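PDB 4ZOH: putative oxidoreductase molybdopterin-binding subunit from Sulfolobus tokodaii, which probably serves as the catalytic subunit of a molybdenum hydroxylase of the xanthine dehydrogenase and aldehyde oxidase family, holding the pterin cytosine dinucleotide cofactor. Local coordinates for residues 571-577 / 681-686; 611-615 / 646-651. One frame throughout, in Å; residues are numbered along the deposited sequence.

Interaction 1: 571-577 / 681-686; sequences HLALVKV and TIINAV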
ATOM      1  N   HIS A 571     -39.109  14.780 -21.436  1.00 22.67           N
ATOM      2  CA  HIS A 571     -38.977  13.371 -21.252  1.00 23.16           C
ATOM      3  C   HIS A 571     -40.394  12.895 -21.272  1.00 26.91           C
ATOM      4  O   HIS A 571     -41.296  13.664 -20.974  1.00 27.42           O
ATOM      5  CB  HIS A 571     -38.285  12.986 -19.896  1.00 19.94           C
ATOM      6  CG  HIS A 571     -36.797  13.260 -19.879  1.00 18.30           C
ATOM      7  ND1 HIS A 571     -35.900  12.498 -19.138  1.00 16.08           N
ATOM      8  CD2 HIS A 571     -36.050  14.208 -20.509  1.00 17.01           C
ATOM      9  CE1 HIS A 571     -34.669  12.922 -19.396  1.00 15.29           C
ATOM     10  NE2 HIS A 571     -34.727  13.993 -20.171  1.00 16.74           N
ATOM     11  N   LEU A 572     -40.574  11.615 -21.629  1.00 25.25           N
ATOM     12  CA  LEU A 572     -41.861  11.039 -21.873  1.00 25.05           C
ATOM     13  C   LEU A 572     -41.824   9.583 -21.486  1.00 22.72           C
ATOM     14  O   LEU A 572     -40.825   8.929 -21.705  1.00 26.39           O
ATOM     15  CB  LEU A 572     -42.137  11.133 -23.384  1.00 23.69           C
ATOM     16  CG  LEU A 572     -42.143  12.496 -24.004  1.00 25.17           C
ATOM     17  CD1 LEU A 572     -40.905  12.642 -24.808  1.00 24.13           C
ATOM     18  CD2 LEU A 572     -43.317  12.573 -24.979  1.00 29.96           C
ATOM     19  N   ALA A 573     -42.889   9.094 -20.887  1.00 23.93           N
ATOM     20  CA  ALA A 573     -42.956   7.696 -20.535  1.00 25.42           C
ATOM     21  C   ALA A 573     -44.323   7.134 -20.880  1.00 26.32           C
ATOM     22  O   ALA A 573     -45.294   7.876 -20.891  1.00 29.32           O
ATOM     23  CB  ALA A 573     -42.697   7.509 -19.068  1.00 25.02           C
ATOM     24  N   LEU A 574     -44.382   5.825 -21.107  1.00 26.24           N
ATOM     25  CA  LEU A 574     -45.616   5.106 -21.378  1.00 27.29           C
ATOM     26  C   LEU A 574     -45.620   4.035 -20.367  1.00 24.15           C
ATOM     27  O   LEU A 574     -44.651   3.256 -20.286  1.00 29.00           O
ATOM     28  CB  LEU A 574     -45.610   4.456 -22.820  1.00 25.82           C
ATOM     29  CG  LEU A 574     -46.881   3.635 -23.250  1.00 27.44           C
ATOM     30  CD1 LEU A 574     -47.994   4.578 -23.641  1.00 28.10           C
ATOM     31  CD2 LEU A 574     -46.599   2.730 -24.473  1.00 31.01           C
ATOM     32  N   VAL A 575     -46.693   3.922 -19.621  1.00 24.53           N
ATOM     33  CA  VAL A 575     -46.689   2.926 -18.531  1.00 24.24           C
ATOM     34  C   VAL A 575     -47.963   2.151 -18.583  1.00 24.83           C
ATOM     35  O   VAL A 575     -48.905   2.616 -19.208  1.00 26.71           O
ATOM     36  CB  VAL A 575     -46.626   3.607 -17.112  1.00 26.83           C
ATOM     37  CG1 VAL A 575     -45.413   4.540 -16.955  1.00 25.92           C
ATOM     38  CG2 VAL A 575     -47.915   4.364 -16.747  1.00 27.09           C
ATOM     39  N   LYS A 576     -48.031   1.077 -17.800  1.00 25.57           N
ATOM     40  CA  LYS A 576     -49.221   0.279 -17.575  1.00 27.36           C
ATOM     41  C   LYS A 576     -49.280  -0.066 -16.101  1.00 27.12           C
ATOM     42  O   LYS A 576     -48.242  -0.191 -15.465  1.00 25.78           O
ATOM     43  CB  LYS A 576     -49.139  -1.036 -18.368  1.00 34.85           C
ATOM     44  CG  LYS A 576     -49.471  -0.893 -19.855  1.00 41.85           C
ATOM     45  CD  LYS A 576     -49.985  -2.227 -20.382  1.00 55.17           C
ATOM     46  CE  LYS A 576     -51.438  -2.486 -19.955  1.00 57.41           C
ATOM     47  NZ  LYS A 576     -52.457  -1.755 -20.796  1.00 55.10           N
ATOM     48  N   VAL A 577     -50.473  -0.209 -15.549  1.00 25.50           N
ATOM     49  CA  VAL A 577     -50.631  -0.613 -14.158  1.00 28.01           C
ATOM     50  C   VAL A 577     -51.460  -1.857 -14.249  1.00 30.80           C
ATOM     51  O   VAL A 577     -52.339  -1.890 -15.072  1.00 35.58           O
ATOM     52  CB  VAL A 577     -51.384   0.474 -13.332  1.00 27.91           C
ATOM     53  CG1 VAL A 577     -51.555   0.072 -11.891  1.00 22.81           C
ATOM     54  CG2 VAL A 577     -50.613   1.780 -13.381  1.00 28.78           C
ATOM     55  N   THR A 681     -42.021  12.842 -14.775  1.00 25.86           N
ATOM     56  CA  THR A 681     -42.425  12.129 -16.031  1.00 25.92           C
ATOM     57  C   THR A 681     -43.224  10.897 -15.702  1.00 25.30           C
ATOM     58  O   THR A 681     -44.367  10.720 -16.184  1.00 27.48           O
ATOM     59  CB  THR A 681     -41.242  11.741 -16.921  1.00 20.85           C
ATOM     60  OG1 THR A 681     -40.583  12.946 -17.292  1.00 18.86           O
ATOM     61  CG2 THR A 681     -41.763  11.095 -18.302  1.00 21.14           C
ATOM     62  N   ILE A 682     -42.669  10.106 -14.800  1.00 25.49           N
ATOM     63  CA  ILE A 682     -43.250   8.805 -14.421  1.00 25.13           C
ATOM     64  C   ILE A 682     -44.539   8.981 -13.595  1.00 26.07           C
ATOM     65  O   ILE A 682     -45.537   8.245 -13.790  1.00 23.16           O
ATOM     66  CB  ILE A 682     -42.221   7.880 -13.699  1.00 22.49           C
ATOM     67  CG1 ILE A 682     -41.061   7.418 -14.655  1.00 22.39           C
ATOM     68  CG2 ILE A 682     -42.965   6.740 -13.049  1.00 20.83           C
ATOM     69  CD1 ILE A 682     -41.561   6.586 -15.810  1.00 23.84           C
ATOM     70  N   ILE A 683     -44.492   9.909 -12.622  1.00 26.24           N
ATOM     71  CA  ILE A 683     -45.686  10.194 -11.856  1.00 23.45           C
ATOM     72  C   ILE A 683     -46.823  10.737 -12.805  1.00 19.94           C
ATOM     73  O   ILE A 683     -47.962  10.345 -12.637  1.00 17.99           O
ATOM     74  CB  ILE A 683     -45.464  11.163 -10.645  1.00 24.53           C
ATOM     75  CG1 ILE A 683     -44.449  10.565  -9.620  1.00 19.77           C
ATOM     76  CG2 ILE A 683     -46.866  11.397 -10.000  1.00 24.06           C
ATOM     77  CD1 ILE A 683     -44.990   9.288  -8.917  1.00 16.98           C
ATOM     78  N   ASN A 684     -46.503  11.625 -13.732  1.00 19.61           N
ATOM     79  CA  ASN A 684     -47.550  12.139 -14.636  1.00 24.45           C
ATOM     80  C   ASN A 684     -48.188  10.990 -15.424  1.00 30.40           C
ATOM     81  O   ASN A 684     -49.432  10.872 -15.464  1.00 35.54           O
ATOM     82  CB  ASN A 684     -47.007  13.240 -15.537  1.00 22.19           C
ATOM     83  CG  ASN A 684     -46.780  14.535 -14.773  1.00 24.00           C
ATOM     84  OD1 ASN A 684     -47.099  14.572 -13.588  1.00 22.82           O
ATOM     85  ND2 ASN A 684     -46.199  15.604 -15.427  1.00 22.76           N
ATOM     86  N   ALA A 685     -47.328  10.091 -15.929  1.00 33.04           N
ATOM     87  CA  ALA A 685     -47.764   8.858 -16.610  1.00 28.61           C
ATOM     88  C   ALA A 685     -48.693   8.053 -15.771  1.00 27.00           C
ATOM     89  O   ALA A 685     -49.799   7.725 -16.271  1.00 29.13           O
ATOM     90  CB  ALA A 685     -46.615   8.008 -17.132  1.00 22.63           C
ATOM     91  N   VAL A 686     -48.313   7.746 -14.525  1.00 25.32           N
ATOM     92  CA  VAL A 686     -49.133   6.864 -13.698  1.00 22.54           C
ATOM     93  C   VAL A 686     -50.478   7.537 -13.402  1.00 26.53           C
ATOM     94  O   VAL A 686     -51.520   6.869 -13.224  1.00 24.25           O
ATOM     95  CB  VAL A 686     -48.465   6.500 -12.376  1.00 23.80           C
ATOM     96  CG1 VAL A 686     -49.362   5.604 -11.500  1.00 20.28           C
ATOM     97  CG2 VAL A 686     -47.180   5.715 -12.617  1.00 24.16           C
TER
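Thr681 and Ala573 meet where helix 681-686 lies against strand 571-577, the two short axes approaching to 7.6 Å at a crossing angle of -40°. No hydrogen bond joins the segments, so the contact rests on carbon packing. Thr681 turns its two branches to different tasks. Its methyl CG2, anti to the backbone N, is directed at the strand backbone and lies 3.5 Å from Ala573 N and equally close to Leu572 C. OG1 stands beside Thr681's own N (chi1 -61°), yet its polar partners are Ser409 and the carbonyl of Ala677, which satisfy it. Of the His571 side chain it is CB that meets OG1, at 3.5 Å; the ring leads away, bonded through ND1 to Tyr588 and through NE2 to Asp592.

Along the strand, His571, Ala573, Val575 and Val577 point CB toward the helix, while Leu572 and Leu574 point away. Ala573 CB receives the end of Ile682, whose CD1 comes to 3.6 Å. Ala685, one turn beyond Thr681, sets its CB against both methyls of Val575, with CG1 at 3.7 Å and CG2 at 3.9 Å, so a single methyl meets a forked side chain. Val686 closes the row more loosely, its CG2 standing 4.4 Å from CG2 of Val575 and its CG1 equally far from CG2 of Val577. Small residues at Ala573 and Ala685 are consistent with the short interaxial distance. Helix 673-688 packs as a helix-on-sheet layer on one face of the mixed, largely antiparallel sheet of strands 405-412, 568-577, 583-593 and 651-655.

Interaction 2: 611-615 / 646-651; sequences IVQGM and EIPEKI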
ATOM      1  N   ILE A 611     -32.158   8.724 -14.986  1.00 22.52           N
ATOM      2  CA  ILE A 611     -33.531   8.319 -15.276  1.00 21.35           C
ATOM      3  C   ILE A 611     -34.022   7.196 -14.400  1.00 20.53           C
ATOM      4  O   ILE A 611     -35.170   7.248 -13.885  1.00 21.69           O
ATOM      5  CB  ILE A 611     -33.744   7.978 -16.801  1.00 23.02           C
ATOM      6  CG1 ILE A 611     -33.767   9.271 -17.646  1.00 23.48           C
ATOM      7  CG2 ILE A 611     -35.086   7.313 -17.053  1.00 20.22           C
ATOM      8  CD1 ILE A 611     -33.408   9.041 -19.152  1.00 23.29           C
ATOM      9  N   VAL A 612     -33.192   6.167 -14.213  1.00 17.58           N
ATOM     10  CA  VAL A 612     -33.640   5.033 -13.415  1.00 16.72           C
ATOM     11  C   VAL A 612     -33.722   5.385 -11.928  1.00 18.55           C
ATOM     12  O   VAL A 612     -34.600   4.897 -11.224  1.00 19.38           O
ATOM     13  CB  VAL A 612     -32.726   3.770 -13.651  1.00 16.35           C
ATOM     14  CG1 VAL A 612     -32.965   2.686 -12.610  1.00 15.56           C
ATOM     15  CG2 VAL A 612     -32.966   3.166 -15.074  1.00 18.48           C
ATOM     16  N   GLN A 613     -32.781   6.204 -11.435  1.00 20.07           N
ATOM     17  CA  GLN A 613     -32.951   6.756 -10.040  1.00 22.32           C
ATOM     18  C   GLN A 613     -34.266   7.577  -9.882  1.00 20.22           C
ATOM     19  O   GLN A 613     -35.057   7.324  -8.987  1.00 20.79           O
ATOM     20  CB  GLN A 613     -31.686   7.542  -9.617  1.00 19.11           C
ATOM     21  CG  GLN A 613     -30.641   6.550  -9.125  1.00 16.80           C
ATOM     22  CD  GLN A 613     -29.313   7.241  -8.961  1.00 19.51           C
ATOM     23  OE1 GLN A 613     -28.983   8.151  -9.721  1.00 20.22           O
ATOM     24  NE2 GLN A 613     -28.552   6.843  -7.938  1.00 19.27           N
ATOM     25  N   GLY A 614     -34.516   8.478 -10.835  1.00 20.30           N
ATOM     26  CA  GLY A 614     -35.754   9.317 -10.798  1.00 21.06           C
ATOM     27  C   GLY A 614     -37.008   8.445 -10.848  1.00 21.61           C
ATOM     28  O   GLY A 614     -37.951   8.686 -10.095  1.00 21.45           O
ATOM     29  N   MET A 615     -36.989   7.370 -11.672  1.00 23.73           N
ATOM     30  CA  MET A 615     -38.148   6.445 -11.760  1.00 22.15           C
ATOM     31  C   MET A 615     -38.326   5.687 -10.460  1.00 19.06           C
ATOM     32  O   MET A 615     -39.455   5.429  -9.996  1.00 19.11           O
ATOM     33  CB  MET A 615     -37.901   5.473 -12.924  1.00 25.49           C
ATOM     34  CG  MET A 615     -38.828   4.271 -12.901  1.00 29.07           C
ATOM     35  SD  MET A 615     -38.507   3.011 -14.179  1.00 40.94           S
ATOM     36  CE  MET A 615     -37.690   4.092 -15.346  1.00 41.13           C
ATOM     37  N   GLU A 646     -36.763  -4.112 -13.036  1.00 31.27           N
ATOM     38  CA  GLU A 646     -37.649  -2.965 -12.873  1.00 31.47           C
ATOM     39  C   GLU A 646     -37.351  -1.766 -13.796  1.00 35.31           C
ATOM     40  O   GLU A 646     -37.744  -0.689 -13.496  1.00 49.79           O
ATOM     41  CB  GLU A 646     -37.728  -2.555 -11.397  1.00 25.59           C
ATOM     42  CG  GLU A 646     -38.477  -3.564 -10.543  1.00 25.79           C
ATOM     43  CD  GLU A 646     -37.621  -4.780 -10.191  1.00 26.99           C
ATOM     44  OE1 GLU A 646     -36.398  -4.601  -9.895  1.00 25.73           O
ATOM     45  OE2 GLU A 646     -38.155  -5.911 -10.225  1.00 28.16           O
ATOM     46  N   ILE A 647     -36.648  -1.928 -14.896  1.00 32.69           N
ATOM     47  CA  ILE A 647     -36.315  -0.783 -15.678  1.00 31.57           C
ATOM     48  C   ILE A 647     -37.261  -0.707 -16.863  1.00 35.81           C
ATOM     49  O   ILE A 647     -37.836  -1.721 -17.251  1.00 40.34           O
ATOM     50  CB  ILE A 647     -34.801  -0.756 -16.107  1.00 31.81           C
ATOM     51  CG1 ILE A 647     -34.523  -1.823 -17.182  1.00 32.07           C
ATOM     52  CG2 ILE A 647     -33.914  -0.771 -14.846  1.00 28.86           C
ATOM     53  CD1 ILE A 647     -33.124  -1.880 -17.844  1.00 36.70           C
ATOM     54  N   PRO A 648     -37.397   0.487 -17.481  1.00 33.60           N
ATOM     55  CA  PRO A 648     -38.139   0.536 -18.709  1.00 33.01           C
ATOM     56  C   PRO A 648     -37.543  -0.458 -19.727  1.00 35.84           C
ATOM     57  O   PRO A 648     -36.330  -0.587 -19.868  1.00 33.52           O
ATOM     58  CB  PRO A 648     -37.951   1.988 -19.187  1.00 36.76           C
ATOM     59  CG  PRO A 648     -37.449   2.749 -17.980  1.00 40.08           C
ATOM     60  CD  PRO A 648     -36.617   1.723 -17.263  1.00 37.30           C
ATOM     61  N   GLU A 649     -38.401  -1.184 -20.403  1.00 38.08           N
ATOM     62  CA  GLU A 649     -37.957  -2.093 -21.459  1.00 38.21           C
ATOM     63  C   GLU A 649     -36.996  -1.438 -22.435  1.00 33.92           C
ATOM     64  O   GLU A 649     -36.041  -2.047 -22.867  1.00 36.82           O
ATOM     65  CB  GLU A 649     -39.196  -2.593 -22.175  1.00 50.57           C
ATOM     66  CG  GLU A 649     -40.256  -3.073 -21.194  1.00 54.97           C
ATOM     67  CD  GLU A 649     -41.420  -3.762 -21.860  1.00 74.87           C
ATOM     68  OE1 GLU A 649     -42.415  -4.007 -21.128  1.00 90.15           O
ATOM     69  OE2 GLU A 649     -41.342  -4.058 -23.090  1.00 73.84           O
ATOM     70  N   LYS A 650     -37.214  -0.159 -22.733  1.00 31.85           N
ATOM     71  CA  LYS A 650     -36.296   0.596 -23.522  1.00 31.51           C
ATOM     72  C   LYS A 650     -36.287   2.063 -23.101  1.00 31.43           C
ATOM     73  O   LYS A 650     -37.346   2.632 -22.799  1.00 33.89           O
ATOM     74  CB  LYS A 650     -36.716   0.468 -24.999  1.00 34.70           C
ATOM     75  CG  LYS A 650     -35.798   1.137 -25.979  1.00 39.09           C
ATOM     76  CD  LYS A 650     -34.349   0.696 -25.922  1.00 48.13           C
ATOM     77  CE  LYS A 650     -33.683   1.102 -27.237  1.00 49.97           C
ATOM     78  NZ  LYS A 650     -32.320   1.560 -26.917  1.00 52.43           N
ATOM     79  N   ILE A 651     -35.102   2.671 -23.110  1.00 27.26           N
ATOM     80  CA  ILE A 651     -34.983   4.083 -22.875  1.00 26.78           C
ATOM     81  C   ILE A 651     -34.258   4.605 -24.078  1.00 27.06           C
ATOM     82  O   ILE A 651     -33.109   4.213 -24.332  1.00 26.56           O
ATOM     83  CB  ILE A 651     -34.089   4.369 -21.624  1.00 29.40           C
ATOM     84  CG1 ILE A 651     -34.731   3.821 -20.349  1.00 31.39           C
ATOM     85  CG2 ILE A 651     -33.819   5.862 -21.488  1.00 27.97           C
ATOM     86  CD1 ILE A 651     -33.902   4.014 -19.086  1.00 35.98           C
TER
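A helix-to-sheet layer of the molybdopterin-binding region contains this contact, in which helix segment 611-615 packs against the loop that leads into strand 651-655. Ile611 and Ile651 lie alongside in opposite senses, the CD1 of each near the CG2 of the other: CD1 of Ile611 reaches CG2 of Ile651 at 4.0 Å, while Ile611 CG2 meets Ile651 CD1 at 4.1 Å. Val612 works through one methyl. Its CG1 is anti to the backbone N (chi1 167°), which leaves CG2 beside that N and anti to the carbonyl carbon, from where it touches Ile647 CG2 at 4.1 Å and Ile651 CD1 at 4.2 Å, bridging the loop and the start of the strand.

One turn after Ile611, Met615 extends from the helix with CG anti to the backbone N (chi1 165°), which carries SD to the loop. The sulfur lies 3.8 Å from Pro648 CD and at the same distance from Glu646 O; the modelled methyl CE sits implausibly close to the ring, and its placing is doubtful. An alanine in place of Met615 would probably take away the sulfur packed on Pro648 CD and leave that side of the ring, and probably Val585 beside it, less well filled.

No hydrogen bond crosses the two segments, but the carbonyls of Pro648 and Ile651 are each bonded by a side chain of another protein chain, against whose backbone Val612 also packs. Within this chain, the contact is aliphatic helix-to-loop packing at strand 651-655, the edge of its mixed sheet.

How the interactions relate
The centres of interactions 1 and 2 lie 11 Å apart, and side chains join them directly: His571 CE1 is 4.1 Å from Ile611 CD1, and Ile682 CG1 is 4.1 Å from Met615 CB. Along the chain, strand 568-577 comes first, then helix 600-619, the loop into strand 651-655, and finally helix 673-688, so both segments of interaction 2 fall between the two segments of interaction 1. Strands 568-577 and 651-655 belong to one mixed sheet, with strand 583-593 between them. The two helices touch each other as well as their respective partners, so the two contacts are joined by side-chain packing between neighbouring elements, and the Val612 side chain lies about 11 Å from the pterin cofactor.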